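Local structure of putative uronate isomerase (Thermotoga maritima, 4NAR) at residues 63-68 with 93-98; 30-35 with 144-149; 43-48 with 82-87; 36-41 with 71-76. The protein is of unproven function but may be a lactate racemase-like protein acting on small hydroxy acids. All coordinates share one frame; numbering follows the deposited sequence.

Contact 1: residues 63-68 with 93-98; sequences EFHTLN and RVFFHN
Two imidazoles joined directly across neighbouring parallel strands give this contact its unusual character: His65 ND1 and His97 NE2 lie 2.9 Å apart in an almost straight hydrogen bond whose proton could sit on either ring. The rings meet rim to rim with planes only 8° apart. His65 is gripped at its other nitrogen too, where NE2 donates in its ring plane to the anti lone pair of Glu63 OE1 at 3.2 Å, a His-carboxylate pair. The nearby carboxylate would probably favour a proton on His65 NE2. Phe95 lies over one face of His65 as an offset stack, centroids 4.8 Å apart, and its CE1 touches Glu63 CG. His65 has CG beside its backbone N (chi1 -69°), and Phe95 takes a similar first torsion; both rings thus tip toward the N-terminal ends of their strands and overlap. An alanine at His65 would remove both ring nitrogens and is likely to leave Glu63 OE1 and His97 NE2 without these mates and one side of Phe95 uncovered. On the other sheet face Thr66 OG1 meets the edge of Phe96 at CD1 and is hydrogen-bonded to His36 NE2; beta-branched and aromatic residues suit that face, which helix 78-85 covers. Underneath runs the parallel ladder, with Phe95 N bonded to Phe64 O at 2.9 Å and Thr66 N to Phe95 O at 2.8 Å. At its end a water bridges Asn68 ND2 and Asn98 OD1, the latter also taking Met76 N. Strands 63-68 and 94-97, linked through helix 78-85, form a classic beta-alpha-beta unit at the sheet's edge.

Contact 2: residues 30-35 with 144-149; sequences KKVLVV and AIFFIN
Val32 and Phe146 form the apolar centre, crossing at about a right angle: both valine methyls reach the rim of the ring at CE1, CG2 at 3.5 Å and CG1 in the ring plane. Phe146 has CG beside its own backbone N (chi1 -55°), and this swings the ring back along the sheet to Val32. Ala144, small enough to sit beside that ring, meets Val32 CG2 through its CB. Farther along the same face Val34 CG1 packs on Ile148 CD1 at 3.8 Å, and Leu52 and Leu56 of helix 45-58 close over Phe146. The opposite face carries Leu33 beside Ile145, CD2 to CG2. There too Val35 CB lies 3.7 Å from Phe147 CD1, and each pair points the same way. Beta-branched valine and isoleucine suit extended backbones and fill both faces with compact methyl groups. Between the faces runs the parallel ladder: Leu33 N binds Ala144 O, and Leu33 O takes Phe146 N at 2.8 Å; one step on, Val35 N reaches Phe146 O and Val35 O receives Ile148 N at 2.9 Å. The strands are interior neighbours in the mixed sheet, flanked by 63-68 and 217-227. At the polar margins Lys31 carries its ammonium to a salt bridge with Asp141, and Asn149 OD1 accepts from Gly162 N. With side chains that are hydrocarbon throughout the middle, the chemistry implies a water-poor sheet interior in which backbone polar groups satisfy one another.

Contact 3: residues 43-48 with 82-87; sequences DFTHLV and EKKLGI
Lys84 and Thr45 meet flank to flank, the aliphatic part of the lysine running obliquely past the threonine: Lys84 CD lies 3.6 Å from Thr45 CB, with CE near OG1. The lysine begins extended, CG opposite its backbone N (chi1 173°), then bends at each later torsion, which curls the chain over Thr45 and delivers NZ to a cluster of oxygen atoms. There NZ donates to the carbonyl oxygens of Asp38 and Arg41 and to a water at 3.0 Å that probably donates to Asp43 OD1. The aspartate itself remains 4.3 Å from NZ, measured at OD1, beyond salt-bridge range, though the opposite charges should still attract. A long, flexible lysine suits this place because its methylenes can pack while its end serves backbone carbonyls of the loop before helix 45-58. Thr45 is short and two-faced: CG2 touches Leu85 CD2 at 3.8 Å and the Lys84 carbonyl oxygen, while OG1 and the backbone N both bind Asp43 OD1 from the same side of the carboxylate plane, N at 2.9 Å. The bond from N makes an Asx turn just ahead of the helix. His46 contributes mainly its CB and backbone, with CB 3.5 Å from Lys84 O and CA making a CH-O contact to Leu85 O. Gly86, with positive phi (68°), ends the helical run where a side chain would press on His46 O. The contact thus sets the start of helix 45-58 against the close of helix 78-85; Leu85 continues down to Thr66 of strand 63-68, while Phe44 and Val48 touch helix 12-24.

Contact 4: residues 36-41 with 71-76; sequences HTDYTR and GTHRTM. With SO4 (sulfate ion), chain B; ACT (acetate ion), chain E; SO4 (sulfate ion), chain C.
A His-carboxylate hydrogen bond joins His73 and Asp38: ND1 donates to the syn lone pair of OD2 at 2.8 Å, with imidazole and carboxylate nearly coplanar. A water adds a second donor to OD2 and ties it to Arg74 O. Stacking joins Arg74 to Tyr39: the arginine runs extended from CG to NE (chi3 -179°) and lays its guanidinium flat over one ring face, CZ 3.8 Å from the centroid and planes 16° apart, a cation-pi contact. Arginine suits this place, its flat cation stacking while its rim binds Asp280 and Glu80 in salt bridges. A leucine at Arg74 would probably leave those carboxylates without this cation and the tyrosine face without its stacked partner. Van der Waals contacts set Met76 CG 3.9 Å from Tyr39 CD1, the selenium of this selenomethionine near Asp38 CB, and Thr40 CG2 against His73 CE1. Anions gather: Thr72 N and OG1 bind one sulfate, N at 2.9 Å to O2, where Gly71 has no side chain to collide. Arg41 NH2 grips acetate O at 2.6 Å and a second sulfate. This chemistry implies an anion-receptive cleft, consistent with a site for a carboxylate substrate, although these ions probably come from the crystallisation liquor.

How the contacts relate
Contacts 1 and 2 lie side by side in the mixed sheet, centres about 9 Å apart, giving the parallel strand order 144-150, 31-36, 63-68, 94-97. Contact 3 sits on one face of it, about 13 Å from contact 1 and 14 Å from contact 2, between the helices that follow strands 31-36 and 63-68. Contact 4 joins the loops leading from those strands to those helices, about 17 Å from contact 2 and nearest the chain's centre. Along the chain, contacts 1, 3 and 4 all nest within the loop closed by contact 2 and interleave with one another. The sheet and helices thus carry the anion-binding loops at the strands' C-terminal ends.

Contact 1: residues 63-68 with 93-98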
# COMPACT_ATOMS: atom_id res chain seq x y z
N GLU A 63 -1.53 -23.34 18.01
CA GLU A 63 -1.13 -21.95 18.09
C GLU A 63 -1.39 -21.16 16.81
O GLU A 63 -0.90 -21.51 15.73
CB GLU A 63 0.35 -21.87 18.44
CG GLU A 63 0.62 -21.11 19.69
CD GLU A 63 1.81 -21.66 20.44
OE1 GLU A 63 2.85 -20.97 20.51
OE2 GLU A 63 1.70 -22.79 20.97
N PHE A 64 -2.17 -20.09 16.94
CA PHE A 64 -2.58 -19.28 15.81
C PHE A 64 -2.01 -17.88 16.03
O PHE A 64 -2.57 -17.08 16.79
CB PHE A 64 -4.11 -19.24 15.75
CG PHE A 64 -4.66 -18.58 14.52
CD1 PHE A 64 -4.99 -17.23 14.53
CD2 PHE A 64 -4.87 -19.33 13.36
CE1 PHE A 64 -5.52 -16.62 13.37
CE2 PHE A 64 -5.40 -18.74 12.20
CZ PHE A 64 -5.73 -17.39 12.20
N HIS A 65 -0.88 -17.61 15.40
CA HIS A 65 -0.22 -16.32 15.52
C HIS A 65 -0.59 -15.43 14.33
O HIS A 65 -0.76 -15.91 13.20
CB HIS A 65 1.28 -16.51 15.59
CG HIS A 65 1.75 -17.14 16.87
ND1 HIS A 65 2.34 -16.42 17.89
CD2 HIS A 65 1.71 -18.43 17.29
CE1 HIS A 65 2.65 -17.24 18.88
NE2 HIS A 65 2.28 -18.46 18.55
N THR A 66 -0.71 -14.12 14.56
CA THR A 66 -0.93 -13.20 13.44
C THR A 66 0.09 -12.08 13.41
O THR A 66 0.64 -11.71 14.45
CB THR A 66 -2.38 -12.63 13.41
OG1 THR A 66 -2.41 -11.32 14.02
CG2 THR A 66 -3.36 -13.61 14.10
N LEU A 67 0.34 -11.55 12.22
CA LEU A 67 1.33 -10.49 12.02
C LEU A 67 0.70 -9.43 11.14
O LEU A 67 0.23 -9.70 10.01
CB LEU A 67 2.61 -11.03 11.35
CG LEU A 67 4.01 -10.49 11.72
CD1 LEU A 67 4.95 -10.68 10.55
CD2 LEU A 67 4.03 -9.04 12.20
N ASN A 68 0.67 -8.22 11.67
CA ASN A 68 0.17 -7.08 10.95
C ASN A 68 1.22 -6.58 9.96
O ASN A 68 2.26 -6.06 10.37
CB ASN A 68 -0.16 -5.96 11.94
CG ASN A 68 -0.73 -4.73 11.26
OD1 ASN A 68 -1.78 -4.80 10.61
ND2 ASN A 68 -0.02 -3.60 11.38
N ARG A 93 -4.79 -19.76 22.24
CA ARG A 93 -4.27 -20.28 20.96
C ARG A 93 -4.12 -19.16 19.92
O ARG A 93 -3.51 -19.36 18.87
CB ARG A 93 -5.10 -21.44 20.37
CG ARG A 93 -5.49 -22.54 21.39
CD ARG A 93 -5.62 -23.92 20.75
NE ARG A 93 -5.90 -24.97 21.74
CZ ARG A 93 -5.00 -25.48 22.59
NH1 ARG A 93 -3.74 -25.04 22.59
NH2 ARG A 93 -5.36 -26.43 23.44
N VAL A 94 -4.65 -17.98 20.24
CA VAL A 94 -4.57 -16.83 19.33
C VAL A 94 -3.65 -15.72 19.85
O VAL A 94 -3.81 -15.25 20.99
CB VAL A 94 -5.97 -16.27 19.01
CG1 VAL A 94 -5.89 -15.08 18.07
CG2 VAL A 94 -6.83 -17.38 18.40
N PHE A 95 -2.69 -15.31 19.03
CA PHE A 95 -1.70 -14.30 19.43
C PHE A 95 -1.48 -13.28 18.32
O PHE A 95 -0.89 -13.60 17.28
CB PHE A 95 -0.37 -14.97 19.78
CG PHE A 95 -0.47 -16.03 20.84
CD1 PHE A 95 -0.65 -17.37 20.50
CD2 PHE A 95 -0.39 -15.70 22.20
CE1 PHE A 95 -0.74 -18.36 21.47
CE2 PHE A 95 -0.48 -16.69 23.19
CZ PHE A 95 -0.66 -18.02 22.82
N PHE A 96 -1.95 -12.05 18.54
CA PHE A 96 -1.73 -10.97 17.58
C PHE A 96 -0.33 -10.41 17.74
O PHE A 96 0.19 -10.35 18.86
CB PHE A 96 -2.72 -9.82 17.82
CG PHE A 96 -4.17 -10.24 17.76
CD1 PHE A 96 -4.64 -11.04 16.73
CD2 PHE A 96 -5.07 -9.83 18.76
CE1 PHE A 96 -6.01 -11.43 16.68
CE2 PHE A 96 -6.42 -10.20 18.71
CZ PHE A 96 -6.90 -11.00 17.68
N HIS A 97 0.28 -9.99 16.64
CA HIS A 97 1.57 -9.29 16.69
C HIS A 97 1.53 -8.07 15.78
O HIS A 97 1.04 -8.12 14.64
CB HIS A 97 2.75 -10.20 16.28
CG HIS A 97 2.84 -11.49 17.06
ND1 HIS A 97 3.53 -11.59 18.24
CD2 HIS A 97 2.33 -12.72 16.80
CE1 HIS A 97 3.45 -12.84 18.69
NE2 HIS A 97 2.72 -13.54 17.84
N ASN A 98 2.05 -6.96 16.28
CA ASN A 98 2.38 -5.86 15.39
C ASN A 98 3.76 -6.10 14.77
O ASN A 98 4.61 -6.82 15.35
CB ASN A 98 2.35 -4.51 16.12
CG ASN A 98 0.96 -3.92 16.21
OD1 ASN A 98 0.43 -3.37 15.24
ND2 ASN A 98 0.35 -4.02 17.39
O HOH W 1 2.24 -3.23 13.19

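Contact 2: residues 30-35 with 144-149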
# COMPACT_ATOMS: atom_id res chain seq x y z
N LYS A 30 0.21 -27.53 14.24
CA LYS A 30 0.08 -27.10 15.63
C LYS A 30 0.33 -25.60 15.70
O LYS A 30 -0.46 -24.89 16.31
CB LYS A 30 0.99 -27.90 16.58
CG LYS A 30 2.20 -28.53 15.92
CD LYS A 30 2.89 -29.56 16.83
CE LYS A 30 3.70 -28.90 17.94
NZ LYS A 30 5.06 -29.52 18.09
N LYS A 31 1.38 -25.13 15.04
CA LYS A 31 1.76 -23.71 15.01
C LYS A 31 1.60 -23.11 13.60
O LYS A 31 2.22 -23.58 12.64
CB LYS A 31 3.22 -23.55 15.46
CG LYS A 31 3.45 -23.09 16.89
CD LYS A 31 4.33 -21.84 16.87
CE LYS A 31 5.34 -21.79 18.01
NZ LYS A 31 6.22 -20.58 17.87
N VAL A 32 0.80 -22.05 13.51
CA VAL A 32 0.50 -21.39 12.24
C VAL A 32 0.70 -19.87 12.36
O VAL A 32 0.52 -19.29 13.43
CB VAL A 32 -0.96 -21.71 11.84
CG1 VAL A 32 -1.71 -20.49 11.34
CG2 VAL A 32 -1.01 -22.85 10.83
N LEU A 33 1.10 -19.22 11.26
CA LEU A 33 1.23 -17.76 11.24
C LEU A 33 0.36 -17.17 10.13
O LEU A 33 0.42 -17.62 8.97
CB LEU A 33 2.69 -17.33 11.03
CG LEU A 33 2.99 -15.83 10.90
CD1 LEU A 33 2.59 -15.06 12.15
CD2 LEU A 33 4.46 -15.58 10.58
N VAL A 34 -0.43 -16.16 10.49
CA VAL A 34 -1.22 -15.44 9.50
C VAL A 34 -0.74 -14.00 9.40
O VAL A 34 -0.86 -13.22 10.35
CB VAL A 34 -2.75 -15.49 9.80
CG1 VAL A 34 -3.53 -14.65 8.77
CG2 VAL A 34 -3.25 -16.93 9.80
N VAL A 35 -0.19 -13.67 8.23
CA VAL A 35 0.23 -12.31 7.91
C VAL A 35 -0.93 -11.63 7.16
O VAL A 35 -1.43 -12.17 6.16
CB VAL A 35 1.55 -12.31 7.08
CG1 VAL A 35 1.97 -10.90 6.74
CG2 VAL A 35 2.67 -13.03 7.85
N ALA A 144 2.84 -23.69 8.87
CA ALA A 144 2.32 -23.01 7.69
C ALA A 144 2.24 -21.52 7.95
O ALA A 144 1.99 -21.08 9.09
CB ALA A 144 0.96 -23.56 7.29
N ILE A 145 2.48 -20.76 6.89
CA ILE A 145 2.34 -19.32 6.95
C ILE A 145 1.38 -18.90 5.85
O ILE A 145 1.60 -19.22 4.67
CB ILE A 145 3.67 -18.61 6.75
CG1 ILE A 145 4.71 -19.17 7.73
CG2 ILE A 145 3.50 -17.11 6.96
CD1 ILE A 145 6.04 -18.42 7.72
N PHE A 146 0.33 -18.18 6.23
CA PHE A 146 -0.71 -17.78 5.31
C PHE A 146 -0.65 -16.28 5.15
O PHE A 146 -0.77 -15.54 6.12
CB PHE A 146 -2.07 -18.17 5.87
CG PHE A 146 -2.17 -19.63 6.22
CD1 PHE A 146 -1.96 -20.06 7.52
CD2 PHE A 146 -2.44 -20.58 5.23
CE1 PHE A 146 -2.05 -21.41 7.85
CE2 PHE A 146 -2.53 -21.93 5.55
CZ PHE A 146 -2.33 -22.34 6.86
N PHE A 147 -0.43 -15.83 3.93
CA PHE A 147 -0.39 -14.40 3.68
C PHE A 147 -1.70 -14.01 2.99
O PHE A 147 -1.91 -14.34 1.81
CB PHE A 147 0.79 -14.06 2.76
CG PHE A 147 2.15 -14.41 3.32
CD1 PHE A 147 2.96 -13.43 3.89
CD2 PHE A 147 2.64 -15.73 3.23
CE1 PHE A 147 4.24 -13.75 4.38
CE2 PHE A 147 3.91 -16.05 3.72
CZ PHE A 147 4.72 -15.07 4.29
N ILE A 148 -2.58 -13.32 3.70
CA ILE A 148 -3.82 -12.83 3.10
C ILE A 148 -3.55 -11.42 2.58
O ILE A 148 -3.47 -10.45 3.35
CB ILE A 148 -4.99 -12.81 4.12
CG1 ILE A 148 -5.10 -14.16 4.83
CG2 ILE A 148 -6.29 -12.44 3.42
CD1 ILE A 148 -6.10 -14.18 5.98
N ASN A 149 -3.37 -11.30 1.27
CA ASN A 149 -3.03 -10.01 0.68
C ASN A 149 -4.14 -9.55 -0.27
O ASN A 149 -5.06 -10.31 -0.56
CB ASN A 149 -1.68 -10.13 -0.04
CG ASN A 149 -1.64 -11.31 -1.03
OD1 ASN A 149 -1.82 -11.11 -2.23
ND2 ASN A 149 -1.39 -12.53 -0.51

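Contact 3: residues 43-48 with 82-87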
# COMPACT_ATOMS: atom_id res chain seq x y z
N ASP A 43 -11.08 -4.53 3.13
CA ASP A 43 -11.15 -5.73 2.30
C ASP A 43 -11.98 -6.79 3.02
O ASP A 43 -12.63 -6.48 4.03
CB ASP A 43 -9.73 -6.24 1.98
CG ASP A 43 -8.88 -6.52 3.24
OD1 ASP A 43 -9.38 -7.05 4.27
OD2 ASP A 43 -7.66 -6.21 3.19
N PHE A 44 -11.93 -8.03 2.55
CA PHE A 44 -12.70 -9.09 3.21
C PHE A 44 -11.85 -10.11 4.00
O PHE A 44 -12.24 -11.29 4.16
CB PHE A 44 -13.70 -9.77 2.24
CG PHE A 44 -13.06 -10.38 1.02
CD1 PHE A 44 -12.80 -11.75 0.95
CD2 PHE A 44 -12.73 -9.60 -0.08
CE1 PHE A 44 -12.22 -12.31 -0.19
CE2 PHE A 44 -12.15 -10.15 -1.22
CZ PHE A 44 -11.90 -11.51 -1.27
N THR A 45 -10.72 -9.64 4.52
CA THR A 45 -9.86 -10.46 5.38
C THR A 45 -10.66 -11.25 6.42
O THR A 45 -10.45 -12.46 6.60
CB THR A 45 -8.82 -9.63 6.14
OG1 THR A 45 -7.98 -8.93 5.22
CG2 THR A 45 -8.00 -10.53 7.06
N HIS A 46 -11.58 -10.56 7.08
CA HIS A 46 -12.37 -11.15 8.17
C HIS A 46 -13.08 -12.44 7.76
O HIS A 46 -13.17 -13.37 8.57
CB HIS A 46 -13.34 -10.12 8.77
CG HIS A 46 -14.45 -9.69 7.84
ND1 HIS A 46 -15.77 -9.99 8.08
CD2 HIS A 46 -14.42 -8.97 6.69
CE1 HIS A 46 -16.52 -9.47 7.11
NE2 HIS A 46 -15.72 -8.85 6.27
N LEU A 47 -13.56 -12.51 6.51
CA LEU A 47 -14.17 -13.73 5.99
C LEU A 47 -13.12 -14.83 5.78
O LEU A 47 -13.42 -16.01 5.92
CB LEU A 47 -14.90 -13.48 4.66
CG LEU A 47 -16.16 -12.59 4.58
CD1 LEU A 47 -16.61 -12.45 3.13
CD2 LEU A 47 -17.30 -13.13 5.44
N VAL A 48 -11.90 -14.44 5.44
CA VAL A 48 -10.86 -15.42 5.18
C VAL A 48 -10.22 -15.92 6.47
O VAL A 48 -10.15 -17.14 6.73
CB VAL A 48 -9.75 -14.83 4.28
CG1 VAL A 48 -8.70 -15.90 3.91
CG2 VAL A 48 -10.36 -14.24 3.02
N GLU A 82 -8.98 -7.74 15.99
CA GLU A 82 -10.26 -8.43 16.10
C GLU A 82 -11.17 -8.07 14.93
O GLU A 82 -11.72 -8.96 14.28
CB GLU A 82 -10.97 -8.06 17.40
CG GLU A 82 -10.23 -8.48 18.66
CD GLU A 82 -11.03 -8.18 19.92
OE1 GLU A 82 -10.84 -7.10 20.50
OE2 GLU A 82 -11.85 -9.03 20.33
N LYS A 83 -11.32 -6.77 14.68
CA LYS A 83 -12.15 -6.31 13.57
C LYS A 83 -11.62 -6.84 12.24
O LYS A 83 -12.39 -7.32 11.40
CB LYS A 83 -12.27 -4.78 13.55
CG LYS A 83 -12.95 -4.24 12.28
CD LYS A 83 -13.64 -2.89 12.48
CE LYS A 83 -12.64 -1.74 12.66
NZ LYS A 83 -13.31 -0.39 12.69
N LYS A 84 -10.31 -6.75 12.04
CA LYS A 84 -9.69 -7.16 10.78
C LYS A 84 -9.82 -8.67 10.52
O LYS A 84 -10.04 -9.10 9.38
CB LYS A 84 -8.21 -6.76 10.76
CG LYS A 84 -7.44 -7.30 9.57
CD LYS A 84 -8.10 -6.88 8.27
CE LYS A 84 -7.21 -5.93 7.52
NZ LYS A 84 -7.76 -4.59 7.44
N LEU A 85 -9.68 -9.46 11.57
CA LEU A 85 -9.59 -10.90 11.40
C LEU A 85 -10.94 -11.60 11.59
O LEU A 85 -11.15 -12.71 11.09
CB LEU A 85 -8.54 -11.47 12.35
CG LEU A 85 -7.14 -10.91 12.07
CD1 LEU A 85 -6.08 -11.39 13.08
CD2 LEU A 85 -6.72 -11.25 10.61
N GLY A 86 -11.84 -10.92 12.30
CA GLY A 86 -13.09 -11.51 12.74
C GLY A 86 -12.83 -12.58 13.78
O GLY A 86 -13.57 -13.56 13.87
N ILE A 87 -11.76 -12.40 14.56
CA ILE A 87 -11.40 -13.35 15.61
C ILE A 87 -11.27 -12.61 16.95
O ILE A 87 -10.70 -11.52 17.01
CB ILE A 87 -10.06 -14.05 15.28
CG1 ILE A 87 -10.12 -14.68 13.88
CG2 ILE A 87 -9.72 -15.10 16.33
CD1 ILE A 87 -8.84 -15.46 13.48
O HOH W 2 -10.31 -5.37 6.10

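Contact 4: residues 36-41 with 71-76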
# COMPACT_ATOMS: atom_id res chain seq x y z
N HIS A 36 -1.36 -10.46 7.65
CA HIS A 36 -2.56 -9.79 7.14
C HIS A 36 -2.33 -8.30 6.92
O HIS A 36 -1.35 -7.73 7.42
CB HIS A 36 -3.74 -9.97 8.12
CG HIS A 36 -3.43 -9.49 9.52
ND1 HIS A 36 -3.62 -8.19 9.92
CD2 HIS A 36 -2.94 -10.16 10.59
CE1 HIS A 36 -3.25 -8.07 11.19
NE2 HIS A 36 -2.84 -9.24 11.62
N THR A 37 -3.25 -7.68 6.18
CA THR A 37 -3.26 -6.24 5.93
C THR A 37 -3.68 -5.50 7.20
O THR A 37 -4.18 -6.12 8.17
CB THR A 37 -4.22 -5.88 4.76
OG1 THR A 37 -5.56 -6.26 5.10
CG2 THR A 37 -3.81 -6.60 3.47
N ASP A 38 -3.51 -4.18 7.21
CA ASP A 38 -3.80 -3.41 8.42
C ASP A 38 -5.11 -2.61 8.29
O ASP A 38 -5.83 -2.76 7.29
CB ASP A 38 -2.62 -2.51 8.82
CG ASP A 38 -2.31 -1.44 7.78
OD1 ASP A 38 -2.99 -1.46 6.72
OD2 ASP A 38 -1.40 -0.59 8.01
N TYR A 39 -5.40 -1.77 9.30
CA TYR A 39 -6.66 -1.00 9.37
C TYR A 39 -6.82 -0.13 8.12
O TYR A 39 -7.92 0.35 7.82
CB TYR A 39 -6.68 -0.11 10.63
CG TYR A 39 -5.74 1.08 10.52
CD1 TYR A 39 -4.39 0.96 10.82
CD2 TYR A 39 -6.21 2.33 10.08
CE1 TYR A 39 -3.53 2.04 10.69
CE2 TYR A 39 -5.35 3.41 9.96
CZ TYR A 39 -4.01 3.26 10.27
OH TYR A 39 -3.14 4.33 10.14
N THR A 40 -5.70 0.07 7.43
CA THR A 40 -5.59 0.92 6.26
C THR A 40 -6.25 0.27 5.03
O THR A 40 -6.64 0.95 4.08
CB THR A 40 -4.08 1.27 6.02
OG1 THR A 40 -3.82 2.63 6.40
CG2 THR A 40 -3.61 0.98 4.60
N ARG A 41 -6.37 -1.06 5.07
CA ARG A 41 -6.98 -1.80 3.95
C ARG A 41 -8.40 -2.24 4.26
O ARG A 41 -8.63 -3.06 5.17
CB ARG A 41 -6.14 -3.02 3.60
CG ARG A 41 -4.74 -2.68 3.11
CD ARG A 41 -4.78 -2.26 1.65
NE ARG A 41 -3.43 -2.21 1.11
CZ ARG A 41 -2.79 -3.25 0.57
NH1 ARG A 41 -3.38 -4.45 0.49
NH2 ARG A 41 -1.55 -3.08 0.11
N GLY A 71 3.98 -2.12 7.08
CA GLY A 71 4.89 -1.20 6.41
C GLY A 71 5.34 -0.15 7.42
O GLY A 71 5.65 -0.48 8.58
N THR A 72 5.38 1.12 7.02
CA THR A 72 5.73 2.19 7.98
C THR A 72 4.55 2.67 8.83
O THR A 72 4.73 3.54 9.70
CB THR A 72 6.33 3.44 7.28
OG1 THR A 72 5.41 3.93 6.30
CG2 THR A 72 7.66 3.11 6.60
N HIS A 73 3.35 2.12 8.59
CA HIS A 73 2.14 2.57 9.29
C HIS A 73 2.15 2.28 10.79
O HIS A 73 2.90 1.43 11.27
CB HIS A 73 0.89 1.91 8.70
CG HIS A 73 0.71 2.14 7.23
ND1 HIS A 73 -0.24 1.47 6.49
CD2 HIS A 73 1.38 2.93 6.37
CE1 HIS A 73 -0.16 1.86 5.23
NE2 HIS A 73 0.81 2.74 5.13
N ARG A 74 1.27 2.98 11.52
CA ARG A 74 1.19 2.85 12.98
C ARG A 74 0.85 1.43 13.41
O ARG A 74 0.33 0.63 12.62
CB ARG A 74 0.17 3.83 13.60
CG ARG A 74 -1.29 3.66 13.12
CD ARG A 74 -2.27 4.43 14.05
NE ARG A 74 -3.68 4.28 13.67
CZ ARG A 74 -4.46 3.26 14.04
NH1 ARG A 74 -3.96 2.28 14.78
NH2 ARG A 74 -5.74 3.21 13.65
N THR A 75 1.17 1.11 14.67
CA THR A 75 0.76 -0.15 15.25
C THR A 75 -0.75 -0.14 15.42
O THR A 75 -1.38 0.92 15.54
CB THR A 75 1.39 -0.36 16.64
OG1 THR A 75 1.15 0.81 17.45
CG2 THR A 75 2.89 -0.57 16.51
N MSE A 76 -1.33 -1.34 15.42
CA MSE A 76 -2.75 -1.49 15.65
C MSE A 76 -3.07 -1.88 17.08
O MSE A 76 -2.31 -2.61 17.73
CB MSE A 76 -3.35 -2.51 14.69
CG MSE A 76 -3.97 -1.83 13.48
SE MSE A 76 -4.10 -3.07 12.02
CE MSE A 76 -5.61 -4.13 12.56
S SO4 B . 5.08 2.32 3.22
O1 SO4 B . 5.66 1.56 2.10
O2 SO4 B . 4.60 1.38 4.24
O3 SO4 B . 6.09 3.23 3.78
O4 SO4 B . 3.94 3.12 2.72
C ACT E . -0.65 -5.86 0.41
O ACT E . -0.27 -5.26 -0.61
OXT ACT E . -1.46 -6.78 0.19
CH3 ACT E . -0.16 -5.49 1.78
S SO4 C . -0.77 0.49 0.79
O1 SO4 C . -0.61 -0.77 0.03
O2 SO4 C . -0.70 0.19 2.24
O3 SO4 C . 0.26 1.48 0.47
O4 SO4 C . -2.10 1.03 0.47
O HOH W 3 -0.72 -0.94 10.65
O HOH W 4 -0.59 4.83 10.15